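Local coordinates for protease Do-like 2, chloroplastic (Arabidopsis thaliana, PDB 4FLN), which acts as a chloroplast serine protease that makes the primary cut in the photodamaged D1 protein of photosystem II, at residues 100-104 and 105-109; 324-327 and 328-332; 426-429 and 430-434; 453-456 and 457-461. One frame throughout, in Å; residues are numbered along the deposited sequence.

Contact 1 of 4, residues 100-104 and 105-109; sequences KVKRR and GDDRK
D106 OD2 is flanked by two nitrogens of one guanidinium group: R103 NE at 3.6 Å, in a long salt bridge, and R103 NH2 at 3.7 Å. The carboxylate oxygen lies at the edge of the guanidinium and in its plane, although the two planar groups are turned 69° against each other. The pair straddles a type II beta turn, R103 to D106, in the connection that joins strand 96-102 to its antiparallel neighbour 110-118 in the first barrel of the trypsin-like fold. The closing backbone bond of the turn, from D106 N to R103 O, is long at 3.5 Å and weak. The CB atoms of R103 and D106 come within 3.7 Å, so their side chains leave the turn close together. G105 holds the third position, whose positive phi would drive a CB into the carbonyl oxygen of R104. Outside the turn, R103 NH1 donates to K135 O.

On the other side of the loop K102 reaches across. Its chain runs straight until the last torsion, where it bends (chi4 -74°) and brings NZ to D106 O in a weak bond of 3.2 Å. A lysine suits this place because its methylenes can pass along the loop's carbonyls before the charge is delivered. D107 OD1 lies 4.5 Å from K102 NZ but is hydrogen-bonded to T313 OG1 of a neighbouring subunit. K109 makes a cation-pi contact with Y54, and nearer the strand its CG touches K102 CB at 4.2 Å.

Contact 2 of 4, residues 324-327 and 328-332; sequences FRYL and ISQKF
S329 OG donates to Y326 O across 2.7 Å, the shortest polar bond of this short helix, and the hydroxyl reaches that oxygen because OG stands between the backbone N and the carbonyl carbon (chi1 66°). Y326 O also takes two weak backbone bonds, from S329 N and Q330 N. The main bond of S329 N goes one residue further back, to R325 O at 3.0 Å, almost in line with the carbonyl. Q330 N then turns to L327 O at 3.1 Å, an i to i+3 link with the donor above the carbonyl plane, as the helix ends. If S329 were an alanine, Y326 O would probably lose its short bond and keep the two weak backbone ones.

One turn apart, I328 CD1 rests over a face of the F324 ring, 4.1 Å from its centroid, in a CH-pi contact, the methyl at the end of the longer branch reaching out over the ring. F324 can offer that face because its ring swings anti to the backbone N (chi1 175°). Q330 CG meets the Y326 ring obliquely, 3.6 Å from Y326 CZ; amide and ring planes are 9° apart but not stacked.

Further out, F303 and L255 enclose the F324 and I328 pair, while R325 and I328 pack on the backbone of a bound peptide, consistent with the groove helix of a PDZ domain. The helix thus sits between strand 299-303 of its own domain and protease strand 185-191, where D185 pairs with R325 NH1 and L186 and L187 receive S329 and Y326.

Contact 3 of 4, residues 426-429 and 430-434; sequences EVNI and GYEDM
Bending at its second torsion (chi2 102°) folds the E432 chain back so that its carboxylate comes up against I429, while Y431, with CG beside its backbone N (chi1 -56°), turns its ring back toward N428, where CD2 lies 4.1 Å from N428 CB. Between them runs a type II beta turn, N428 to Y431, closed by a bond from Y431 N to N428 O of 2.7 Å and 150°. I429 fills the second position. G430 takes the third, where a CB would be jammed against I429 O, so glycine suits it. Its amide is not wasted: G430 N donates to E432 OE1 at 3.0 Å, meeting it from above the carboxylate plane.

N428 is an apt residue to start the turn. Its amide is spent outside, OD1 accepting from N425 N and ND2 giving to L423 O and A376 O, while the Y431 hydroxyl bonds to V476 O.

Chemically, polar groups hold the loop, and N264 ND2 of a neighbouring subunit donates to V427 O and I429 O. The E432 charge, probably eased by the G430 amide, may also feel K100 of a different subunit, in a weak, long ion pair through OE2.

Contact 4 of 4, residues 453-456 and 457-461; sequences LAHL and IDMCK
L453 to M459 follow a regular helix, in which D458 N donates to A454 O at 3.3 Å and 162°, and M459 N to H455 O at 3.1 Å. The bond from I457 N to L453 O has the same i to i+4 pattern, though that oxygen is less surely placed.

H455 and M459 pair one turn apart. M459 CG lies over one face of the imidazole, 3.8 Å from its centroid, in a CH-pi contact displaced toward the rim, while SD stays oblique to the ring at 4.9 Å from the centroid. Two torsions of M459 place the thioether there: CG beside the backbone N (chi1 -68°) and a bend at chi2 (-59°), which curls it back so that CE comes 3.4 Å from H455 NE2. A slim, pliable methionine suits lying over one face of the ring, and Y507 meets the same imidazole. With an alanine in place of H455, the thioether of M459 would probably lose the ring it lies on and be set freer to turn.

D458 puts a carboxylate in the last turn, where the helix dipole would tend to disfavour it; the salt bridge of OD1 to R499 NH2 probably compensates.

On the inner side, L453 CD1 packs against I457 CD1 at 3.5 Å. L453, L456, I457 and C460 all touch F442 of strand 437-442, and A454 and I457 meet strand 373-375. Mostly apolar residues on the sheet side, with H455, D458 and M459 turned elsewhere, make this an amphipathic helix laid on the beta sheet of a PDZ-like domain.

The four contacts lie in series along the chain and none touches another within it. Contact 1 is in the protease domain, contact 2 in the first PDZ domain and contacts 3 and 4 in the second, where their centres are about 21 Å apart. Contacts 2 and 4 occupy probably comparable helices of the two PDZ domains, yet their centres stand about 43 Å apart; a bound peptide lies against contact 2. Contacts 1 and 3, about 56 Å apart between centres, approach across subunits through a long, weak ion pair of K100 with E432. All four lie away from the probable charge relay residues H91, D122 and S200; contacts 1 and 3 reach other subunits, whereas contact 4 does not.

Contact 1 of 4, residues 100-104 and 105-109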
loop_
_atom_site.group_PDB
_atom_site.type_symbol
_atom_site.label_atom_id
_atom_site.label_comp_id
_atom_site.label_asym_id
_atom_site.label_seq_id
_atom_site.Cartn_x
_atom_site.Cartn_y
_atom_site.Cartn_z
ATOM N N LYS B 100 24.166 23.474 -21.706
ATOM C CA LYS B 100 24.983 22.978 -22.802
ATOM C C LYS B 100 24.093 22.312 -23.837
ATOM O O LYS B 100 23.091 21.685 -23.501
ATOM C CB LYS B 100 26.020 21.983 -22.272
ATOM C CG LYS B 100 26.152 21.986 -20.747
ATOM C CD LYS B 100 26.451 20.593 -20.196
ATOM C CE LYS B 100 26.390 20.558 -18.671
ATOM N NZ LYS B 100 26.508 19.169 -18.126
ATOM N N VAL B 101 24.450 22.447 -25.102
ATOM C CA VAL B 101 23.634 21.857 -26.151
ATOM C C VAL B 101 24.473 21.043 -27.128
ATOM O O VAL B 101 25.638 21.354 -27.384
ATOM C CB VAL B 101 22.838 22.925 -26.909
ATOM C CG1 VAL B 101 21.775 23.512 -26.003
ATOM C CG2 VAL B 101 23.771 24.009 -27.426
ATOM N N LYS B 102 23.873 19.997 -27.675
ATOM C CA LYS B 102 24.608 19.082 -28.529
ATOM C C LYS B 102 23.864 18.901 -29.844
ATOM O O LYS B 102 22.680 18.579 -29.858
ATOM C CB LYS B 102 24.804 17.743 -27.810
ATOM C CG LYS B 102 25.763 16.776 -28.479
ATOM C CD LYS B 102 26.020 15.573 -27.573
ATOM C CE LYS B 102 26.901 14.512 -28.236
ATOM N NZ LYS B 102 26.177 13.722 -29.280
ATOM N N ARG B 103 24.559 19.137 -30.949
ATOM C CA ARG B 103 23.978 18.958 -32.273
ATOM C C ARG B 103 23.781 17.467 -32.543
ATOM O O ARG B 103 24.446 16.629 -31.940
ATOM C CB ARG B 103 24.879 19.593 -33.339
ATOM C CG ARG B 103 24.210 20.683 -34.154
ATOM C CD ARG B 103 25.123 21.881 -34.330
ATOM N NE ARG B 103 26.402 21.526 -34.946
ATOM C CZ ARG B 103 26.710 21.750 -36.220
ATOM N NH1 ARG B 103 25.830 22.338 -37.025
ATOM N NH2 ARG B 103 27.900 21.393 -36.688
ATOM N N ARG B 104 22.854 17.129 -33.432
ATOM C CA ARG B 104 22.674 15.736 -33.808
ATOM C C ARG B 104 23.827 15.291 -34.693
ATOM O O ARG B 104 24.095 15.899 -35.732
ATOM C CB ARG B 104 21.364 15.549 -34.556
ATOM C CG ARG B 104 21.024 14.101 -34.800
ATOM C CD ARG B 104 20.328 13.934 -36.119
ATOM N NE ARG B 104 19.610 12.670 -36.184
ATOM C CZ ARG B 104 18.950 12.253 -37.257
ATOM N NH1 ARG B 104 18.930 13.006 -38.352
ATOM N NH2 ARG B 104 18.314 11.087 -37.237
ATOM N N GLY B 105 24.512 14.229 -34.291
ATOM C CA GLY B 105 25.628 13.724 -35.072
ATOM C C GLY B 105 26.909 14.526 -34.907
ATOM O O GLY B 105 27.751 14.559 -35.806
ATOM N N ASP B 106 27.050 15.168 -33.750
ATOM C CA ASP B 106 28.239 15.935 -33.401
ATOM C C ASP B 106 28.626 15.551 -31.975
ATOM O O ASP B 106 27.843 15.741 -31.051
ATOM C CB ASP B 106 27.937 17.438 -33.483
ATOM C CG ASP B 106 29.193 18.304 -33.430
ATOM O OD1 ASP B 106 30.276 17.780 -33.089
ATOM O OD2 ASP B 106 29.091 19.517 -33.726
ATOM N N ASP B 107 29.826 15.007 -31.792
ATOM C CA ASP B 107 30.234 14.519 -30.474
ATOM C C ASP B 107 30.357 15.637 -29.430
ATOM O O ASP B 107 29.866 15.505 -28.308
ATOM C CB ASP B 107 31.533 13.712 -30.571
ATOM C CG ASP B 107 31.487 12.429 -29.746
ATOM O OD1 ASP B 107 30.368 11.968 -29.420
ATOM O OD2 ASP B 107 32.565 11.878 -29.432
ATOM N N ARG B 108 31.002 16.734 -29.818
ATOM C CA ARG B 108 31.243 17.873 -28.930
ATOM C C ARG B 108 29.953 18.523 -28.409
ATOM O O ARG B 108 28.988 18.686 -29.149
ATOM C CB ARG B 108 32.099 18.919 -29.661
ATOM C CG ARG B 108 32.473 20.156 -28.847
ATOM C CD ARG B 108 33.010 21.266 -29.758
ATOM N NE ARG B 108 33.354 22.486 -29.026
ATOM C CZ ARG B 108 33.734 23.624 -29.602
ATOM N NH1 ARG B 108 33.816 23.703 -30.923
ATOM N NH2 ARG B 108 34.030 24.685 -28.859
ATOM N N LYS B 109 29.944 18.875 -27.125
ATOM C CA LYS B 109 28.882 19.698 -26.547
ATOM C C LYS B 109 29.229 21.179 -26.686
ATOM O O LYS B 109 30.395 21.555 -26.577
ATOM C CB LYS B 109 28.696 19.372 -25.064
ATOM C CG LYS B 109 27.565 18.410 -24.763
ATOM C CD LYS B 109 28.046 17.234 -23.928
ATOM C CE LYS B 109 27.235 17.098 -22.658
ATOM N NZ LYS B 109 27.591 15.866 -21.896
#

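Contact 2 of 4, residues 324-327 and 328-332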
loop_
_atom_site.group_PDB
_atom_site.type_symbol
_atom_site.label_atom_id
_atom_site.label_comp_id
_atom_site.label_asym_id
_atom_site.label_seq_id
_atom_site.Cartn_x
_atom_site.Cartn_y
_atom_site.Cartn_z
ATOM N N PHE B 324 -13.679 32.124 -23.634
ATOM C CA PHE B 324 -13.499 33.560 -23.584
ATOM C C PHE B 324 -12.054 33.903 -23.205
ATOM O O PHE B 324 -11.455 34.830 -23.769
ATOM C CB PHE B 324 -14.494 34.083 -22.553
ATOM C CG PHE B 324 -14.386 35.530 -22.276
ATOM C CD1 PHE B 324 -13.883 36.394 -23.220
ATOM C CD2 PHE B 324 -14.787 36.029 -21.051
ATOM C CE1 PHE B 324 -13.778 37.731 -22.944
ATOM C CE2 PHE B 324 -14.686 37.363 -20.770
ATOM C CZ PHE B 324 -14.182 38.218 -21.713
ATOM N N ARG B 325 -11.483 33.133 -22.279
ATOM C CA ARG B 325 -10.104 33.353 -21.849
ATOM C C ARG B 325 -9.132 33.567 -23.018
ATOM O O ARG B 325 -8.250 34.431 -22.945
ATOM C CB ARG B 325 -9.621 32.197 -20.968
ATOM C CG ARG B 325 -10.013 32.339 -19.488
ATOM C CD ARG B 325 -9.775 31.055 -18.685
ATOM N NE ARG B 325 -10.735 30.014 -19.051
ATOM C CZ ARG B 325 -10.621 28.733 -18.717
ATOM N NH1 ARG B 325 -9.580 28.317 -18.005
ATOM N NH2 ARG B 325 -11.547 27.866 -19.104
ATOM N N TYR B 326 -9.299 32.796 -24.094
ATOM C CA TYR B 326 -8.388 32.881 -25.237
ATOM C C TYR B 326 -8.162 34.307 -25.753
ATOM O O TYR B 326 -7.021 34.713 -25.977
ATOM C CB TYR B 326 -8.836 31.972 -26.390
ATOM C CG TYR B 326 -8.043 32.212 -27.663
ATOM C CD1 TYR B 326 -8.589 32.928 -28.722
ATOM C CD2 TYR B 326 -6.734 31.756 -27.789
ATOM C CE1 TYR B 326 -7.866 33.163 -29.872
ATOM C CE2 TYR B 326 -5.996 31.990 -28.941
ATOM C CZ TYR B 326 -6.569 32.694 -29.978
ATOM O OH TYR B 326 -5.846 32.930 -31.129
ATOM N N LEU B 327 -9.240 35.061 -25.954
ATOM C CA LEU B 327 -9.098 36.427 -26.445
ATOM C C LEU B 327 -8.241 37.215 -25.478
ATOM O O LEU B 327 -7.309 37.906 -25.873
ATOM C CB LEU B 327 -10.457 37.111 -26.592
ATOM C CG LEU B 327 -11.362 36.542 -27.679
ATOM C CD1 LEU B 327 -12.670 37.312 -27.745
ATOM C CD2 LEU B 327 -10.629 36.582 -29.003
ATOM N N ILE B 328 -8.566 37.095 -24.199
ATOM C CA ILE B 328 -7.849 37.812 -23.164
ATOM C C ILE B 328 -6.351 37.524 -23.233
ATOM O O ILE B 328 -5.530 38.427 -23.077
ATOM C CB ILE B 328 -8.382 37.424 -21.787
ATOM C CG1 ILE B 328 -9.857 37.803 -21.674
ATOM C CG2 ILE B 328 -7.555 38.064 -20.696
ATOM C CD1 ILE B 328 -10.512 37.262 -20.424
ATOM N N SER B 329 -6.003 36.266 -23.481
ATOM C CA SER B 329 -4.609 35.845 -23.470
ATOM C C SER B 329 -3.826 36.315 -24.705
ATOM O O SER B 329 -2.599 36.376 -24.687
ATOM C CB SER B 329 -4.523 34.325 -23.344
ATOM O OG SER B 329 -5.064 33.693 -24.494
ATOM N N GLN B 330 -4.527 36.648 -25.780
ATOM C CA GLN B 330 -3.843 37.034 -27.011
ATOM C C GLN B 330 -3.410 38.495 -26.994
ATOM O O GLN B 330 -2.795 38.986 -27.944
ATOM C CB GLN B 330 -4.692 36.716 -28.248
ATOM C CG GLN B 330 -4.391 35.346 -28.848
ATOM C CD GLN B 330 -2.897 35.070 -28.935
ATOM O OE1 GLN B 330 -2.293 34.532 -28.000
ATOM N NE2 GLN B 330 -2.292 35.447 -30.051
ATOM N N LYS B 331 -3.725 39.182 -25.904
ATOM C CA LYS B 331 -3.343 40.575 -25.741
ATOM C C LYS B 331 -1.948 40.651 -25.139
ATOM O O LYS B 331 -1.354 39.630 -24.805
ATOM C CB LYS B 331 -4.343 41.297 -24.827
ATOM C CG LYS B 331 -5.772 41.417 -25.375
ATOM C CD LYS B 331 -5.852 42.397 -26.545
ATOM C CE LYS B 331 -7.293 42.708 -26.910
ATOM N NZ LYS B 331 -7.404 43.551 -28.128
ATOM N N PHE B 332 -1.432 41.862 -24.981
ATOM C CA PHE B 332 -0.166 42.058 -24.278
ATOM C C PHE B 332 -0.348 42.880 -23.011
ATOM O O PHE B 332 -1.330 43.603 -22.861
ATOM C CB PHE B 332 0.874 42.682 -25.204
ATOM C CG PHE B 332 1.303 41.767 -26.309
ATOM C CD1 PHE B 332 2.376 40.903 -26.133
ATOM C CD2 PHE B 332 0.612 41.736 -27.507
ATOM C CE1 PHE B 332 2.755 40.041 -27.142
ATOM C CE2 PHE B 332 0.988 40.878 -28.516
ATOM C CZ PHE B 332 2.057 40.029 -28.337
#

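Contact 3 of 4, residues 426-429 and 430-434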
loop_
_atom_site.group_PDB
_atom_site.type_symbol
_atom_site.label_atom_id
_atom_site.label_comp_id
_atom_site.label_asym_id
_atom_site.label_seq_id
_atom_site.Cartn_x
_atom_site.Cartn_y
_atom_site.Cartn_z
ATOM N N GLU B 426 17.964 32.093 24.372
ATOM C CA GLU B 426 17.472 32.656 25.623
ATOM C C GLU B 426 16.559 33.882 25.469
ATOM O O GLU B 426 15.801 34.210 26.380
ATOM C CB GLU B 426 18.634 32.957 26.567
ATOM N N VAL B 427 16.632 34.570 24.338
ATOM C CA VAL B 427 15.777 35.736 24.134
ATOM C C VAL B 427 14.364 35.329 23.706
ATOM O O VAL B 427 13.382 36.018 23.998
ATOM C CB VAL B 427 16.351 36.690 23.073
ATOM C CG1 VAL B 427 16.077 38.126 23.465
ATOM C CG2 VAL B 427 17.840 36.458 22.897
ATOM N N ASN B 428 14.285 34.217 22.983
ATOM C CA ASN B 428 13.033 33.727 22.430
ATOM C C ASN B 428 12.306 32.643 23.245
ATOM O O ASN B 428 11.347 32.036 22.756
ATOM C CB ASN B 428 13.197 33.327 20.959
ATOM C CG ASN B 428 14.224 32.231 20.746
ATOM O OD1 ASN B 428 14.222 31.209 21.439
ATOM N ND2 ASN B 428 15.100 32.433 19.765
ATOM N N ILE B 429 12.775 32.371 24.462
ATOM C CA ILE B 429 12.183 31.293 25.256
ATOM C C ILE B 429 10.665 31.422 25.311
ATOM O O ILE B 429 10.122 32.505 25.538
ATOM C CB ILE B 429 12.743 31.226 26.700
ATOM C CG1 ILE B 429 12.069 32.266 27.597
ATOM C CG2 ILE B 429 14.266 31.391 26.712
ATOM C CD1 ILE B 429 12.737 32.406 28.944
ATOM N N GLY B 430 9.991 30.302 25.079
ATOM C CA GLY B 430 8.544 30.264 25.006
ATOM C C GLY B 430 8.063 30.392 23.571
ATOM O O GLY B 430 6.968 29.940 23.230
ATOM N N TYR B 431 8.897 30.986 22.721
ATOM C CA TYR B 431 8.536 31.207 21.329
ATOM C C TYR B 431 9.066 30.103 20.424
ATOM O O TYR B 431 8.778 30.077 19.228
ATOM C CB TYR B 431 9.056 32.558 20.841
ATOM C CG TYR B 431 8.603 33.726 21.665
ATOM C CD1 TYR B 431 7.301 33.815 22.136
ATOM C CD2 TYR B 431 9.487 34.739 21.988
ATOM C CE1 TYR B 431 6.896 34.903 22.897
ATOM C CE2 TYR B 431 9.098 35.814 22.740
ATOM C CZ TYR B 431 7.811 35.900 23.193
ATOM O OH TYR B 431 7.462 36.997 23.941
ATOM N N GLU B 432 9.815 29.170 20.992
ATOM C CA GLU B 432 10.324 28.079 20.184
ATOM C C GLU B 432 9.078 27.293 19.822
ATOM O O GLU B 432 7.979 27.645 20.257
ATOM C CB GLU B 432 11.274 27.206 21.005
ATOM C CG GLU B 432 12.272 27.973 21.856
ATOM C CD GLU B 432 11.872 28.033 23.325
ATOM O OE1 GLU B 432 10.694 27.733 23.636
ATOM O OE2 GLU B 432 12.742 28.373 24.166
ATOM N N ASP B 433 9.220 26.240 19.033
ATOM C CA ASP B 433 8.047 25.440 18.665
ATOM C C ASP B 433 6.968 26.246 17.933
ATOM O O ASP B 433 5.810 25.842 17.900
ATOM C CB ASP B 433 7.408 24.802 19.912
ATOM C CG ASP B 433 8.187 23.603 20.431
ATOM O OD1 ASP B 433 7.999 23.246 21.612
ATOM O OD2 ASP B 433 8.984 23.013 19.663
ATOM N N MET B 434 7.343 27.373 17.339
ATOM C CA MET B 434 6.392 28.163 16.571
ATOM C C MET B 434 6.732 28.019 15.095
ATOM O O MET B 434 7.858 28.286 14.677
ATOM C CB MET B 434 6.416 29.627 17.003
ATOM C CG MET B 434 5.035 30.265 17.081
ATOM S SD MET B 434 5.060 31.993 17.607
ATOM C CE MET B 434 6.141 31.892 19.017
#

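Contact 4 of 4, residues 453-456 and 457-461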
loop_
_atom_site.group_PDB
_atom_site.type_symbol
_atom_site.label_atom_id
_atom_site.label_comp_id
_atom_site.label_asym_id
_atom_site.label_seq_id
_atom_site.Cartn_x
_atom_site.Cartn_y
_atom_site.Cartn_z
ATOM N N LEU B 453 8.502 44.996 6.653
ATOM C CA LEU B 453 8.862 44.491 7.969
ATOM C C LEU B 453 10.326 44.777 8.255
ATOM O O LEU B 453 10.679 45.208 9.351
ATOM C CB LEU B 453 8.602 42.995 8.084
ATOM C CG LEU B 453 9.020 42.415 9.431
ATOM C CD1 LEU B 453 8.178 43.024 10.548
ATOM C CD2 LEU B 453 8.923 40.890 9.432
ATOM N N ALA B 454 11.173 44.543 7.259
ATOM C CA ALA B 454 12.613 44.731 7.405
ATOM C C ALA B 454 12.971 46.204 7.642
ATOM O O ALA B 454 13.891 46.522 8.403
ATOM C CB ALA B 454 13.338 44.184 6.189
ATOM N N HIS B 455 12.232 47.097 6.991
ATOM C CA HIS B 455 12.415 48.525 7.191
ATOM C C HIS B 455 11.960 48.961 8.578
ATOM O O HIS B 455 12.488 49.916 9.141
ATOM C CB HIS B 455 11.644 49.313 6.141
ATOM C CG HIS B 455 11.684 50.792 6.358
ATOM N ND1 HIS B 455 10.569 51.525 6.705
ATOM C CD2 HIS B 455 12.709 51.676 6.293
ATOM C CE1 HIS B 455 10.903 52.796 6.835
ATOM N NE2 HIS B 455 12.195 52.914 6.591
ATOM N N LEU B 456 10.969 48.270 9.123
ATOM C CA LEU B 456 10.443 48.623 10.430
ATOM C C LEU B 456 11.381 48.157 11.535
ATOM O O LEU B 456 11.576 48.855 12.525
ATOM C CB LEU B 456 9.028 48.068 10.614
ATOM C CG LEU B 456 7.985 48.748 9.719
ATOM C CD1 LEU B 456 6.603 48.141 9.879
ATOM C CD2 LEU B 456 7.941 50.227 10.022
ATOM N N ILE B 457 11.977 46.985 11.358
ATOM C CA ILE B 457 12.954 46.492 12.318
ATOM C C ILE B 457 14.109 47.473 12.434
ATOM O O ILE B 457 14.516 47.836 13.539
ATOM C CB ILE B 457 13.524 45.124 11.912
ATOM C CG1 ILE B 457 12.614 43.998 12.389
ATOM C CG2 ILE B 457 14.898 44.928 12.520
ATOM C CD1 ILE B 457 11.198 44.118 11.928
ATOM N N ASP B 458 14.631 47.905 11.290
ATOM C CA ASP B 458 15.789 48.798 11.268
ATOM C C ASP B 458 15.488 50.200 11.818
ATOM O O ASP B 458 16.352 50.838 12.414
ATOM C CB ASP B 458 16.370 48.895 9.855
ATOM C CG ASP B 458 16.797 47.546 9.298
ATOM O OD1 ASP B 458 16.937 46.583 10.085
ATOM O OD2 ASP B 458 17.001 47.452 8.069
ATOM N N MET B 459 14.266 50.675 11.621
ATOM C CA MET B 459 13.873 51.972 12.152
ATOM C C MET B 459 13.465 51.896 13.618
ATOM O O MET B 459 13.192 52.920 14.235
ATOM C CB MET B 459 12.724 52.563 11.337
ATOM C CG MET B 459 13.114 52.943 9.931
ATOM S SD MET B 459 14.451 54.153 9.935
ATOM C CE MET B 459 14.952 54.129 8.212
ATOM N N CYS B 460 13.415 50.693 14.182
ATOM C CA CYS B 460 12.887 50.541 15.535
ATOM C C CYS B 460 13.912 50.915 16.597
ATOM O O CYS B 460 14.974 50.300 16.702
ATOM C CB CYS B 460 12.395 49.108 15.774
ATOM S SG CYS B 460 11.572 48.851 17.382
ATOM N N LYS B 461 13.592 51.952 17.359
ATOM C CA LYS B 461 14.379 52.327 18.526
ATOM C C LYS B 461 13.725 51.888 19.840
ATOM O O LYS B 461 14.254 52.163 20.919
ATOM C CB LYS B 461 14.683 53.833 18.517
ATOM C CG LYS B 461 14.479 54.493 17.148
ATOM C CD LYS B 461 15.286 55.775 16.961
ATOM C CE LYS B 461 16.762 55.465 16.760
ATOM N NZ LYS B 461 16.954 54.322 15.819
#